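Coproheme decarboxylase (Thermus thermophilus, PDB 1VDH) catalyses the hydrogen peroxide-dependent decarboxylation of Fe-coproporphyrin III to heme b, the last step of coproporphyrin-dependent heme biosynthesis. Local coordinates at residues D20-D25 / L74-L79; I64-G69 / K236-E241; S116-L121 / P161-A166. All coordinates share one frame; numbering follows the deposited sequence.

Contact 1: residues D20-D25 / L74-L79; sequences DFRLLD and LLFLNL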
ATOM      1  N   ASP A  20      11.707 -17.289  -4.453  1.00  7.30           N
ATOM      2  CA  ASP A  20      10.363 -17.475  -4.974  1.00  7.38           C
ATOM      3  C   ASP A  20       9.461 -17.900  -3.825  1.00  7.95           C
ATOM      4  O   ASP A  20       9.465 -19.067  -3.423  1.00  7.14           O
ATOM      5  CB  ASP A  20      10.393 -18.544  -6.083  1.00  8.92           C
ATOM      6  CG  ASP A  20       9.059 -18.705  -6.810  1.00  9.26           C
ATOM      7  OD1 ASP A  20       8.004 -18.245  -6.318  1.00  7.00           O
ATOM      8  OD2 ASP A  20       9.070 -19.319  -7.894  1.00 10.89           O
ATOM      9  N   PHE A  21       8.723 -16.935  -3.279  1.00  6.43           N
ATOM     10  CA  PHE A  21       7.796 -17.179  -2.177  1.00  6.29           C
ATOM     11  C   PHE A  21       6.389 -17.425  -2.700  1.00  5.98           C
ATOM     12  O   PHE A  21       5.862 -16.633  -3.486  1.00  7.41           O
ATOM     13  CB  PHE A  21       7.748 -15.973  -1.227  1.00  5.59           C
ATOM     14  CG  PHE A  21       9.014 -15.749  -0.459  1.00  4.61           C
ATOM     15  CD1 PHE A  21       9.247 -16.427   0.732  1.00  5.90           C
ATOM     16  CD2 PHE A  21       9.955 -14.823  -0.903  1.00  6.68           C
ATOM     17  CE1 PHE A  21      10.392 -16.187   1.476  1.00  6.31           C
ATOM     18  CE2 PHE A  21      11.109 -14.575  -0.168  1.00  8.20           C
ATOM     19  CZ  PHE A  21      11.329 -15.256   1.025  1.00  7.18           C
ATOM     20  N   ARG A  22       5.758 -18.489  -2.215  1.00  5.77           N
ATOM     21  CA  ARG A  22       4.406 -18.823  -2.635  1.00  6.64           C
ATOM     22  C   ARG A  22       3.536 -19.215  -1.452  1.00  7.21           C
ATOM     23  O   ARG A  22       4.040 -19.628  -0.399  1.00  6.15           O
ATOM     24  CB  ARG A  22       4.431 -19.970  -3.651  1.00  8.55           C
ATOM     25  CG  ARG A  22       5.419 -19.748  -4.779  1.00  9.11           C
ATOM     26  CD  ARG A  22       4.810 -20.001  -6.135  1.00  8.24           C
ATOM     27  NE  ARG A  22       5.819 -19.827  -7.175  1.00  9.24           N
ATOM     28  CZ  ARG A  22       5.612 -20.023  -8.470  1.00  7.49           C
ATOM     29  NH1 ARG A  22       4.417 -20.399  -8.907  1.00  8.69           N
ATOM     30  NH2 ARG A  22       6.613 -19.862  -9.322  1.00  6.81           N
ATOM     31  N   LEU A  23       2.229 -19.033  -1.623  1.00  5.23           N
ATOM     32  CA  LEU A  23       1.248 -19.384  -0.603  1.00  6.68           C
ATOM     33  C   LEU A  23       0.527 -20.641  -1.067  1.00  7.33           C
ATOM     34  O   LEU A  23       0.209 -20.785  -2.251  1.00  8.07           O
ATOM     35  CB  LEU A  23       0.233 -18.255  -0.415  1.00  5.48           C
ATOM     36  CG  LEU A  23       0.697 -17.032   0.378  1.00  6.43           C
ATOM     37  CD1 LEU A  23      -0.309 -15.913   0.186  1.00  7.65           C
ATOM     38  CD2 LEU A  23       0.843 -17.389   1.868  1.00  2.68           C
ATOM     39  N   LEU A  24       0.273 -21.551  -0.136  1.00  7.86           N
ATOM     40  CA  LEU A  24      -0.415 -22.790  -0.462  1.00  7.52           C
ATOM     41  C   LEU A  24      -1.921 -22.662  -0.263  1.00  8.72           C
ATOM     42  O   LEU A  24      -2.386 -22.121   0.741  1.00  9.80           O
ATOM     43  CB  LEU A  24       0.129 -23.935   0.399  1.00  8.10           C
ATOM     44  CG  LEU A  24      -0.578 -25.291   0.276  1.00  7.67           C
ATOM     45  CD1 LEU A  24      -0.320 -25.897  -1.099  1.00  7.42           C
ATOM     46  CD2 LEU A  24      -0.091 -26.227   1.375  1.00  7.03           C
ATOM     47  N   ASP A  25      -2.685 -23.098  -1.257  1.00 10.36           N
ATOM     48  CA  ASP A  25      -4.132 -23.074  -1.135  1.00 10.80           C
ATOM     49  C   ASP A  25      -4.448 -24.380  -0.398  1.00 10.53           C
ATOM     50  O   ASP A  25      -4.687 -25.417  -1.024  1.00  9.04           O
ATOM     51  CB  ASP A  25      -4.798 -23.052  -2.516  1.00 15.04           C
ATOM     52  CG  ASP A  25      -6.315 -22.870  -2.441  1.00 18.13           C
ATOM     53  OD1 ASP A  25      -6.920 -23.154  -1.384  1.00 19.44           O
ATOM     54  OD2 ASP A  25      -6.907 -22.445  -3.453  1.00 22.84           O
ATOM     55  N   LEU A  74       5.727 -21.350   1.374  1.00  7.51           N
ATOM     56  CA  LEU A  74       6.880 -22.064   0.847  1.00  6.65           C
ATOM     57  C   LEU A  74       7.819 -21.114   0.120  1.00  8.38           C
ATOM     58  O   LEU A  74       7.383 -20.222  -0.611  1.00  8.81           O
ATOM     59  CB  LEU A  74       6.436 -23.180  -0.112  1.00  8.65           C
ATOM     60  CG  LEU A  74       5.732 -24.423   0.455  1.00  8.17           C
ATOM     61  CD1 LEU A  74       5.107 -25.234  -0.684  1.00  9.91           C
ATOM     62  CD2 LEU A  74       6.720 -25.281   1.238  1.00  9.23           C
ATOM     63  N   LEU A  75       9.109 -21.271   0.386  1.00  7.51           N
ATOM     64  CA  LEU A  75      10.134 -20.480  -0.275  1.00  7.47           C
ATOM     65  C   LEU A  75      10.942 -21.430  -1.142  1.00  8.38           C
ATOM     66  O   LEU A  75      11.436 -22.450  -0.654  1.00  6.39           O
ATOM     67  CB  LEU A  75      11.090 -19.829   0.733  1.00  7.37           C
ATOM     68  CG  LEU A  75      12.436 -19.373   0.140  1.00  7.20           C
ATOM     69  CD1 LEU A  75      12.217 -18.312  -0.946  1.00  7.59           C
ATOM     70  CD2 LEU A  75      13.354 -18.833   1.234  1.00  6.56           C
ATOM     71  N   PHE A  76      11.038 -21.109  -2.428  1.00  7.23           N
ATOM     72  CA  PHE A  76      11.833 -21.895  -3.360  1.00  6.79           C
ATOM     73  C   PHE A  76      13.020 -21.001  -3.684  1.00  7.35           C
ATOM     74  O   PHE A  76      12.888 -20.008  -4.402  1.00  8.03           O
ATOM     75  CB  PHE A  76      11.038 -22.223  -4.627  1.00  6.55           C
ATOM     76  CG  PHE A  76       9.830 -23.072  -4.375  1.00  6.73           C
ATOM     77  CD1 PHE A  76       8.609 -22.488  -4.046  1.00  7.48           C
ATOM     78  CD2 PHE A  76       9.910 -24.458  -4.454  1.00  7.82           C
ATOM     79  CE1 PHE A  76       7.482 -23.276  -3.800  1.00  6.49           C
ATOM     80  CE2 PHE A  76       8.792 -25.256  -4.210  1.00  6.69           C
ATOM     81  CZ  PHE A  76       7.573 -24.663  -3.882  1.00  8.13           C
ATOM     82  N   LEU A  77      14.162 -21.317  -3.081  1.00  7.95           N
ATOM     83  CA  LEU A  77      15.382 -20.547  -3.273  1.00  7.87           C
ATOM     84  C   LEU A  77      16.289 -21.248  -4.271  1.00  8.09           C
ATOM     85  O   LEU A  77      16.593 -22.433  -4.115  1.00  7.66           O
ATOM     86  CB  LEU A  77      16.112 -20.371  -1.933  1.00  5.80           C
ATOM     87  CG  LEU A  77      17.493 -19.694  -1.956  1.00  8.09           C
ATOM     88  CD1 LEU A  77      17.391 -18.289  -2.536  1.00  6.01           C
ATOM     89  CD2 LEU A  77      18.075 -19.641  -0.544  1.00  6.83           C
ATOM     90  N   ASN A  78      16.725 -20.508  -5.286  1.00  7.87           N
ATOM     91  CA  ASN A  78      17.605 -21.053  -6.313  1.00  8.66           C
ATOM     92  C   ASN A  78      18.715 -20.089  -6.689  1.00  9.06           C
ATOM     93  O   ASN A  78      18.506 -18.876  -6.751  1.00  8.85           O
ATOM     94  CB  ASN A  78      16.812 -21.417  -7.576  1.00  7.21           C
ATOM     95  CG  ASN A  78      16.198 -22.795  -7.501  1.00  9.36           C
ATOM     96  OD1 ASN A  78      16.888 -23.801  -7.676  1.00  9.48           O
ATOM     97  ND2 ASN A  78      14.893 -22.854  -7.260  1.00  7.40           N
ATOM     98  N   LEU A  79      19.909 -20.640  -6.891  1.00  8.26           N
ATOM     99  CA  LEU A  79      21.075 -19.861  -7.295  1.00  8.14           C
ATOM    100  C   LEU A  79      21.628 -20.519  -8.557  1.00  9.74           C
ATOM    101  O   LEU A  79      21.698 -21.745  -8.633  1.00  8.94           O
ATOM    102  CB  LEU A  79      22.145 -19.839  -6.196  1.00  7.70           C
ATOM    103  CG  LEU A  79      21.873 -18.967  -4.964  1.00  9.27           C
ATOM    104  CD1 LEU A  79      20.998 -19.714  -3.971  1.00  9.53           C
ATOM    105  CD2 LEU A  79      23.193 -18.568  -4.307  1.00  9.22           C
TER
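Over one face of the Phe21 ring lies methyl CD1 of Leu75, 3.7 Å from the ring centroid and 11° off its normal, a CH-pi contact. Leu75 reaches it because its CG is anti to the backbone N (chi1 161°), while Phe233 stacks on Phe21. The Phe76 ring instead turns an edge to the backbone: its CD1 is 3.6 Å from Asp20 O, near the ring plane, and Arg22 CG approaches obliquely. The Arg22 guanidinium meets the Asp20 carboxylate edge-on. Arg22 NH2 is 2.9 Å from Asp20 OD2, on its syn lone pair. Arg22 NE is 2.8 Å from Asp20 OD1, somewhat out of the carboxylate plane. This two-nitrogen grip pairs two buried charges, and Ser94 OG also bonds NH2. Strands 10-24 and 74-80 are antiparallel neighbours in the sheet of the dimeric alpha-beta barrel fold. Phe21 and Leu75 form a non-hydrogen-bonded pair, flanked by the hydrogen-bonded pairs Arg22-Leu74 and Asp20-Phe76, where Phe76 N bonds Asp20 O at 2.8 Å. Apolar residues suit the face of Phe21 and Leu75, because Phe233, Tyr65 and Val67 pack there, whereas Asp20, Arg22, Leu74 and Phe76 share the other, where Leu93 of helix 83-95 covers Asp20, Arg22 and Phe76.

Contact 2: residues I64-G69 / K236-E241; sequences IYQVVG and KYLDEE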
ATOM      1  N   ILE A  64      14.373 -25.480  -0.204  1.00  7.56           N
ATOM      2  CA  ILE A  64      12.922 -25.300  -0.119  1.00  8.62           C
ATOM      3  C   ILE A  64      12.581 -25.178   1.361  1.00  9.46           C
ATOM      4  O   ILE A  64      13.011 -26.004   2.172  1.00  9.93           O
ATOM      5  CB  ILE A  64      12.146 -26.464  -0.772  1.00  9.07           C
ATOM      6  CG1 ILE A  64      12.451 -26.509  -2.277  1.00  9.88           C
ATOM      7  CG2 ILE A  64      10.642 -26.289  -0.545  1.00  9.01           C
ATOM      8  CD1 ILE A  64      11.749 -27.631  -3.032  1.00 11.13           C
ATOM      9  N   TYR A  65      11.804 -24.155   1.708  1.00  8.21           N
ATOM     10  CA  TYR A  65      11.469 -23.899   3.107  1.00  7.28           C
ATOM     11  C   TYR A  65       9.999 -23.720   3.437  1.00  7.52           C
ATOM     12  O   TYR A  65       9.209 -23.282   2.600  1.00  7.46           O
ATOM     13  CB  TYR A  65      12.190 -22.634   3.576  1.00  5.86           C
ATOM     14  CG  TYR A  65      13.662 -22.596   3.268  1.00  4.96           C
ATOM     15  CD1 TYR A  65      14.603 -22.905   4.248  1.00  7.12           C
ATOM     16  CD2 TYR A  65      14.120 -22.237   2.002  1.00  6.05           C
ATOM     17  CE1 TYR A  65      15.962 -22.857   3.980  1.00  6.62           C
ATOM     18  CE2 TYR A  65      15.479 -22.186   1.721  1.00  8.28           C
ATOM     19  CZ  TYR A  65      16.392 -22.497   2.718  1.00  7.38           C
ATOM     20  OH  TYR A  65      17.737 -22.436   2.456  1.00  8.14           O
ATOM     21  N   GLN A  66       9.646 -24.062   4.674  1.00  6.19           N
ATOM     22  CA  GLN A  66       8.290 -23.876   5.174  1.00  6.88           C
ATOM     23  C   GLN A  66       8.384 -22.534   5.887  1.00  5.91           C
ATOM     24  O   GLN A  66       9.102 -22.402   6.876  1.00  7.51           O
ATOM     25  CB  GLN A  66       7.905 -24.969   6.173  1.00  6.76           C
ATOM     26  CG  GLN A  66       6.486 -24.803   6.716  1.00  6.17           C
ATOM     27  CD  GLN A  66       6.061 -25.930   7.641  1.00  9.34           C
ATOM     28  OE1 GLN A  66       5.093 -25.799   8.400  1.00 11.22           O
ATOM     29  NE2 GLN A  66       6.770 -27.049   7.574  1.00  6.50           N
ATOM     30  N   VAL A  67       7.666 -21.541   5.374  1.00  7.62           N
ATOM     31  CA  VAL A  67       7.708 -20.189   5.925  1.00  6.47           C
ATOM     32  C   VAL A  67       6.557 -19.889   6.886  1.00  7.22           C
ATOM     33  O   VAL A  67       5.397 -20.114   6.564  1.00  7.36           O
ATOM     34  CB  VAL A  67       7.719 -19.143   4.774  1.00  6.17           C
ATOM     35  CG1 VAL A  67       7.899 -17.726   5.325  1.00  4.55           C
ATOM     36  CG2 VAL A  67       8.829 -19.463   3.782  1.00  7.38           C
ATOM     37  N   VAL A  68       6.888 -19.356   8.059  1.00  7.39           N
ATOM     38  CA  VAL A  68       5.874 -19.020   9.057  1.00  7.48           C
ATOM     39  C   VAL A  68       5.114 -17.743   8.690  1.00  7.50           C
ATOM     40  O   VAL A  68       5.671 -16.842   8.058  1.00  7.49           O
ATOM     41  CB  VAL A  68       6.518 -18.829  10.469  1.00  9.17           C
ATOM     42  CG1 VAL A  68       7.464 -17.620  10.477  1.00  7.04           C
ATOM     43  CG2 VAL A  68       5.442 -18.679  11.537  1.00  8.50           C
ATOM     44  N   GLY A  69       3.831 -17.694   9.044  1.00  6.58           N
ATOM     45  CA  GLY A  69       3.038 -16.499   8.799  1.00  8.43           C
ATOM     46  C   GLY A  69       2.252 -16.401   7.509  1.00  8.55           C
ATOM     47  O   GLY A  69       2.307 -17.290   6.664  1.00  9.33           O
ATOM     48  N   LYS A 236      11.850 -22.847   7.670  1.00  9.31           N
ATOM     49  CA  LYS A 236      12.534 -24.046   8.127  1.00  8.71           C
ATOM     50  C   LYS A 236      12.869 -24.884   6.899  1.00  7.48           C
ATOM     51  O   LYS A 236      11.987 -25.171   6.092  1.00  8.08           O
ATOM     52  CB  LYS A 236      11.624 -24.847   9.065  1.00  9.53           C
ATOM     53  CG  LYS A 236      12.230 -26.156   9.548  1.00 13.01           C
ATOM     54  CD  LYS A 236      11.275 -26.893  10.465  1.00 17.96           C
ATOM     55  CE  LYS A 236      11.814 -28.267  10.837  1.00 19.94           C
ATOM     56  NZ  LYS A 236      13.102 -28.183  11.570  1.00 20.24           N
ATOM     57  N   TYR A 237      14.142 -25.243   6.743  1.00  9.00           N
ATOM     58  CA  TYR A 237      14.573 -26.054   5.605  1.00  8.04           C
ATOM     59  C   TYR A 237      13.821 -27.380   5.607  1.00 10.21           C
ATOM     60  O   TYR A 237      13.677 -28.014   6.653  1.00  8.42           O
ATOM     61  CB  TYR A 237      16.088 -26.313   5.648  1.00 10.71           C
ATOM     62  CG  TYR A 237      16.571 -27.180   4.501  1.00 13.96           C
ATOM     63  CD1 TYR A 237      16.912 -26.615   3.273  1.00 15.49           C
ATOM     64  CD2 TYR A 237      16.615 -28.572   4.620  1.00 16.56           C
ATOM     65  CE1 TYR A 237      17.276 -27.412   2.189  1.00 16.94           C
ATOM     66  CE2 TYR A 237      16.977 -29.380   3.540  1.00 18.41           C
ATOM     67  CZ  TYR A 237      17.299 -28.794   2.330  1.00 18.03           C
ATOM     68  OH  TYR A 237      17.604 -29.586   1.250  1.00 21.97           O
ATOM     69  N   LEU A 238      13.332 -27.781   4.437  1.00  9.77           N
ATOM     70  CA  LEU A 238      12.590 -29.028   4.295  1.00 11.14           C
ATOM     71  C   LEU A 238      13.290 -29.996   3.351  1.00 12.59           C
ATOM     72  O   LEU A 238      13.550 -29.650   2.196  1.00 13.17           O
ATOM     73  CB  LEU A 238      11.196 -28.757   3.709  1.00 10.56           C
ATOM     74  CG  LEU A 238      10.202 -27.821   4.403  1.00 10.55           C
ATOM     75  CD1 LEU A 238       9.016 -27.566   3.482  1.00 10.91           C
ATOM     76  CD2 LEU A 238       9.746 -28.427   5.721  1.00 10.16           C
ATOM     77  N   ASP A 239      13.627 -31.192   3.832  1.00 13.24           N
ATOM     78  CA  ASP A 239      14.216 -32.183   2.935  1.00 15.57           C
ATOM     79  C   ASP A 239      13.028 -32.842   2.229  1.00 15.85           C
ATOM     80  O   ASP A 239      11.878 -32.452   2.465  1.00 14.34           O
ATOM     81  CB  ASP A 239      15.112 -33.207   3.665  1.00 15.83           C
ATOM     82  CG  ASP A 239      14.407 -33.949   4.802  1.00 15.93           C
ATOM     83  OD1 ASP A 239      13.164 -33.978   4.883  1.00 14.46           O
ATOM     84  OD2 ASP A 239      15.131 -34.541   5.628  1.00 18.59           O
ATOM     85  N   GLU A 240      13.279 -33.845   1.394  1.00 15.99           N
ATOM     86  CA  GLU A 240      12.191 -34.493   0.669  1.00 15.91           C
ATOM     87  C   GLU A 240      11.069 -35.032   1.562  1.00 16.28           C
ATOM     88  O   GLU A 240       9.890 -34.775   1.306  1.00 13.94           O
ATOM     89  CB  GLU A 240      12.722 -35.596  -0.245  1.00 17.75           C
ATOM     90  CG  GLU A 240      11.690 -36.065  -1.261  1.00 20.28           C
ATOM     91  CD  GLU A 240      12.201 -37.183  -2.148  1.00 21.93           C
ATOM     92  OE1 GLU A 240      13.250 -37.000  -2.798  1.00 25.27           O
ATOM     93  OE2 GLU A 240      11.552 -38.245  -2.188  1.00 24.32           O
ATOM     94  N   GLU A 241      11.433 -35.758   2.617  1.00 15.61           N
ATOM     95  CA  GLU A 241      10.439 -36.314   3.534  1.00 17.78           C
ATOM     96  C   GLU A 241       9.657 -35.236   4.277  1.00 15.22           C
ATOM     97  O   GLU A 241       8.455 -35.379   4.490  1.00 15.20           O
ATOM     98  CB  GLU A 241      11.095 -37.268   4.540  1.00 22.55           C
ATOM     99  CG  GLU A 241      11.519 -38.607   3.948  1.00 27.95           C
ATOM    100  CD  GLU A 241      10.354 -39.377   3.346  1.00 31.72           C
ATOM    101  OE1 GLU A 241      10.373 -39.621   2.120  1.00 33.51           O
ATOM    102  OE2 GLU A 241       9.418 -39.732   4.096  1.00 32.98           O
TER
HETATM  103  O   HOH W   1      14.867 -28.345  -0.007  1.00 14.32           O
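Ile64 and Leu238 hold one water between them: Ile64 N donates to it at 2.9 Å, and it donates to Leu238 O. Next to this bridge, Leu238 N bonds Ile64 O directly, at 2.9 Å. Further along, Gln66 and Lys236 exchange backbone bonds in both directions as a hydrogen-bonded antiparallel pair, and Tyr65 faces Tyr237 as a non-hydrogen-bonded pair. The two tyrosines lean together in an offset edge-to-face pair, the edge of Tyr237 toward the face of Tyr65, with centroids 5.8 Å apart and planes at 81°. With its CG anti to the backbone N (chi1 179°), Tyr237 turns its ring so that CD1 comes 3.9 Å from Tyr65 CE1. On the other side of the sheet the fork of Leu238 clasps Gln66: CD1 is 3.8 Å from the backbone N of Gln66, and CD2 is 3.8 Å from its NE2. Glutamine suits this partly exposed place, giving its CB methylene to the leucine and ending in an amide. Leu87 of a neighbouring subunit packs on Gln66 and Lys236, so this part of the barrel wall borders the pentamer interface. Just beyond, Asp239 caps helix 240-246. Since backbone amides and one water supply the polar bonds across the contact, its register does not depend on paired charges; the side chains add aromatic and aliphatic packing.

Contact 3: residues S116-L121 / P161-A166; sequences SQEKPL and PAKERA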
ATOM      1  N   SER A 116      33.704  -4.059  -1.259  1.00 17.80           N
ATOM      2  CA  SER A 116      34.833  -3.458  -0.561  1.00 18.53           C
ATOM      3  C   SER A 116      34.751  -1.960  -0.809  1.00 17.16           C
ATOM      4  O   SER A 116      34.665  -1.525  -1.952  1.00 15.46           O
ATOM      5  CB  SER A 116      36.152  -4.002  -1.104  1.00 20.86           C
ATOM      6  OG  SER A 116      37.237  -3.456  -0.379  1.00 27.12           O
ATOM      7  N   GLN A 117      34.785  -1.177   0.265  1.00 18.43           N
ATOM      8  CA  GLN A 117      34.675   0.276   0.166  1.00 19.82           C
ATOM      9  C   GLN A 117      35.906   0.998  -0.375  1.00 22.34           C
ATOM     10  O   GLN A 117      35.771   2.010  -1.070  1.00 22.60           O
ATOM     11  CB  GLN A 117      34.272   0.868   1.521  1.00 17.57           C
ATOM     12  CG  GLN A 117      32.949   0.328   2.069  1.00 16.20           C
ATOM     13  CD  GLN A 117      31.770   0.583   1.140  1.00 16.94           C
ATOM     14  OE1 GLN A 117      31.721   1.594   0.437  1.00 15.53           O
ATOM     15  NE2 GLN A 117      30.817  -0.340   1.130  1.00 17.89           N
ATOM     16  N   GLU A 118      37.094   0.487  -0.059  1.00 23.69           N
ATOM     17  CA  GLU A 118      38.339   1.105  -0.514  1.00 26.66           C
ATOM     18  C   GLU A 118      39.209   0.208  -1.400  1.00 27.56           C
ATOM     19  O   GLU A 118      39.181   0.334  -2.620  1.00 27.78           O
ATOM     20  CB  GLU A 118      39.147   1.617   0.683  1.00 26.67           C
ATOM     21  CG  GLU A 118      38.472   2.754   1.440  1.00 27.12           C
ATOM     22  CD  GLU A 118      39.321   3.296   2.575  1.00 28.60           C
ATOM     23  OE1 GLU A 118      39.639   2.527   3.507  1.00 28.01           O
ATOM     24  OE2 GLU A 118      39.663   4.500   2.540  1.00 29.01           O
ATOM     25  N   LYS A 119      39.993  -0.676  -0.789  1.00 30.54           N
ATOM     26  CA  LYS A 119      40.869  -1.573  -1.543  1.00 33.40           C
ATOM     27  C   LYS A 119      40.112  -2.744  -2.167  1.00 33.66           C
ATOM     28  O   LYS A 119      39.485  -3.530  -1.460  1.00 34.05           O
ATOM     29  CB  LYS A 119      41.998  -2.097  -0.648  1.00 36.12           C
ATOM     30  CG  LYS A 119      43.047  -1.051  -0.287  1.00 39.99           C
ATOM     31  CD  LYS A 119      43.823  -0.596  -1.520  1.00 42.51           C
ATOM     32  CE  LYS A 119      44.872   0.455  -1.176  1.00 44.60           C
ATOM     33  NZ  LYS A 119      45.894  -0.047  -0.213  1.00 44.89           N
ATOM     34  N   PRO A 120      40.189  -2.888  -3.502  1.00 33.21           N
ATOM     35  CA  PRO A 120      39.517  -3.961  -4.247  1.00 32.91           C
ATOM     36  C   PRO A 120      39.834  -5.354  -3.701  1.00 31.31           C
ATOM     37  O   PRO A 120      40.954  -5.620  -3.266  1.00 29.98           O
ATOM     38  CB  PRO A 120      40.068  -3.785  -5.662  1.00 33.60           C
ATOM     39  CG  PRO A 120      40.309  -2.315  -5.745  1.00 33.75           C
ATOM     40  CD  PRO A 120      40.962  -2.029  -4.418  1.00 33.76           C
ATOM     41  N   LEU A 121      38.831  -6.227  -3.702  1.00 29.69           N
ATOM     42  CA  LEU A 121      38.998  -7.592  -3.215  1.00 28.62           C
ATOM     43  C   LEU A 121      39.763  -8.452  -4.217  1.00 28.47           C
ATOM     44  O   LEU A 121      39.675  -8.239  -5.428  1.00 27.75           O
ATOM     45  CB  LEU A 121      37.635  -8.241  -2.953  1.00 27.71           C
ATOM     46  CG  LEU A 121      36.756  -7.729  -1.814  1.00 26.15           C
ATOM     47  CD1 LEU A 121      35.427  -8.466  -1.846  1.00 26.50           C
ATOM     48  CD2 LEU A 121      37.444  -7.937  -0.471  1.00 26.52           C
ATOM     49  N   PRO A 161      32.275   9.742   2.117  1.00 14.73           N
ATOM     50  CA  PRO A 161      33.576   9.451   1.504  1.00 14.82           C
ATOM     51  C   PRO A 161      33.782   7.942   1.662  1.00 14.45           C
ATOM     52  O   PRO A 161      33.264   7.346   2.613  1.00 12.89           O
ATOM     53  CB  PRO A 161      34.554  10.214   2.402  1.00 15.28           C
ATOM     54  CG  PRO A 161      33.739  11.350   2.921  1.00 16.66           C
ATOM     55  CD  PRO A 161      32.425  10.680   3.244  1.00 13.69           C
ATOM     56  N   ALA A 162      34.531   7.327   0.752  1.00 13.16           N
ATOM     57  CA  ALA A 162      34.786   5.890   0.820  1.00 13.92           C
ATOM     58  C   ALA A 162      35.432   5.500   2.150  1.00 14.57           C
ATOM     59  O   ALA A 162      35.137   4.441   2.705  1.00 11.70           O
ATOM     60  CB  ALA A 162      35.663   5.449  -0.345  1.00 13.47           C
ATOM     61  N   LYS A 163      36.276   6.385   2.672  1.00 15.58           N
ATOM     62  CA  LYS A 163      36.969   6.143   3.934  1.00 17.25           C
ATOM     63  C   LYS A 163      35.998   5.974   5.107  1.00 15.06           C
ATOM     64  O   LYS A 163      36.200   5.114   5.963  1.00 14.55           O
ATOM     65  CB  LYS A 163      37.960   7.275   4.221  1.00 18.74           C
ATOM     66  CG  LYS A 163      38.872   7.011   5.410  1.00 24.44           C
ATOM     67  CD  LYS A 163      39.813   8.183   5.659  1.00 29.31           C
ATOM     68  CE  LYS A 163      40.749   7.905   6.832  1.00 31.95           C
ATOM     69  NZ  LYS A 163      41.672   6.765   6.560  1.00 34.10           N
ATOM     70  N   GLU A 164      34.956   6.801   5.153  1.00 15.54           N
ATOM     71  CA  GLU A 164      33.967   6.711   6.225  1.00 15.33           C
ATOM     72  C   GLU A 164      33.113   5.456   6.064  1.00 13.58           C
ATOM     73  O   GLU A 164      32.802   4.778   7.046  1.00 12.77           O
ATOM     74  CB  GLU A 164      33.086   7.965   6.272  1.00 18.06           C
ATOM     75  CG  GLU A 164      31.955   7.918   7.314  1.00 22.28           C
ATOM     76  CD  GLU A 164      32.443   7.799   8.763  1.00 26.67           C
ATOM     77  OE1 GLU A 164      33.611   8.139   9.049  1.00 28.80           O
ATOM     78  OE2 GLU A 164      31.642   7.375   9.628  1.00 27.39           O
ATOM     79  N   ARG A 165      32.742   5.138   4.828  1.00 12.64           N
ATOM     80  CA  ARG A 165      31.950   3.937   4.577  1.00 11.78           C
ATOM     81  C   ARG A 165      32.736   2.697   5.000  1.00 13.30           C
ATOM     82  O   ARG A 165      32.170   1.756   5.562  1.00 12.83           O
ATOM     83  CB  ARG A 165      31.544   3.850   3.104  1.00 11.75           C
ATOM     84  CG  ARG A 165      30.372   4.766   2.752  1.00 12.06           C
ATOM     85  CD  ARG A 165      29.919   4.592   1.314  1.00 15.67           C
ATOM     86  NE  ARG A 165      30.539   5.564   0.414  1.00 17.92           N
ATOM     87  CZ  ARG A 165      31.387   5.247  -0.556  1.00 18.44           C
ATOM     88  NH1 ARG A 165      31.726   3.981  -0.758  1.00 21.94           N
ATOM     89  NH2 ARG A 165      31.884   6.195  -1.335  1.00 17.19           N
ATOM     90  N   ALA A 166      34.047   2.727   4.773  1.00 12.18           N
ATOM     91  CA  ALA A 166      34.918   1.618   5.145  1.00 13.14           C
ATOM     92  C   ALA A 166      34.947   1.423   6.662  1.00 11.69           C
ATOM     93  O   ALA A 166      34.862   0.294   7.144  1.00 12.84           O
ATOM     94  CB  ALA A 166      36.333   1.852   4.614  1.00 12.77           C
TER
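Gln117 starts its path along the helix with CB, 3.8 Å from CB of Ala166, a residue small enough to let the loop come close. Gln117 CG passes over the helix backbone, 3.8 Å from Arg165 C, and a bend there (chi2 -59°) turns the amide across the Arg165 side chain, bringing CD to 3.8 Å from Arg165 CB. At the tip, OE1 takes a bond of 2.7 Å from Arg165 NH1, in the guanidinium plane though bent at the hydrogen (141°), amide and guanidinium planes standing 81° apart. The same OE1 also bonds Thr9 OG1. Arginine suits its buried place because it can give several bonds: NH2 reaches Glu7 O and Leu160 O, while one face of the guanidinium rests on Ala162 CA and Phe219 of a neighbouring subunit packs on the side chain. With an alanine here for Gln117, Arg165 NH1 and Thr9 OG1 would probably each be left without this mate, and a gap would open against Arg165. Glu118 lies across the outer side of the helix, its OE2 3.4 Å from Lys163 CA and its OE1 3.6 Å from Ala166 CB. Lys163 NZ, 5.0 Å from Glu118 OE2, probably attracts it only mildly. The loop after strand 102-116 thus lies against the first turn of helix 162-177, which carries His172, the predicted axial iron ligand, while Pro120 and Leu121 touch strand 10-24.

From the N terminus, contact 1 opens at 20-25 on strand 10-24 and closes at 74-79, spanning the helices 26-31 and 34-56. Before it closes, contact 2 has opened at 64-69, so the two cross; contact 2 ends only at 236-241, near the C terminus. Contact 3 opens and closes within that long span, 116-121 to 161-166, after contact 1 is complete. Contacts 1 and 2 adjoin, because strands 61-67 and 74-80 are neighbours, and together they join four strands, 10-24, 74-80, 61-67 and 227-237, in one sheet. Contact 3 lies on the opposite side of the chain's centre, about 35 Å from contact 1 between centres, and ties a loop to helix 162-177.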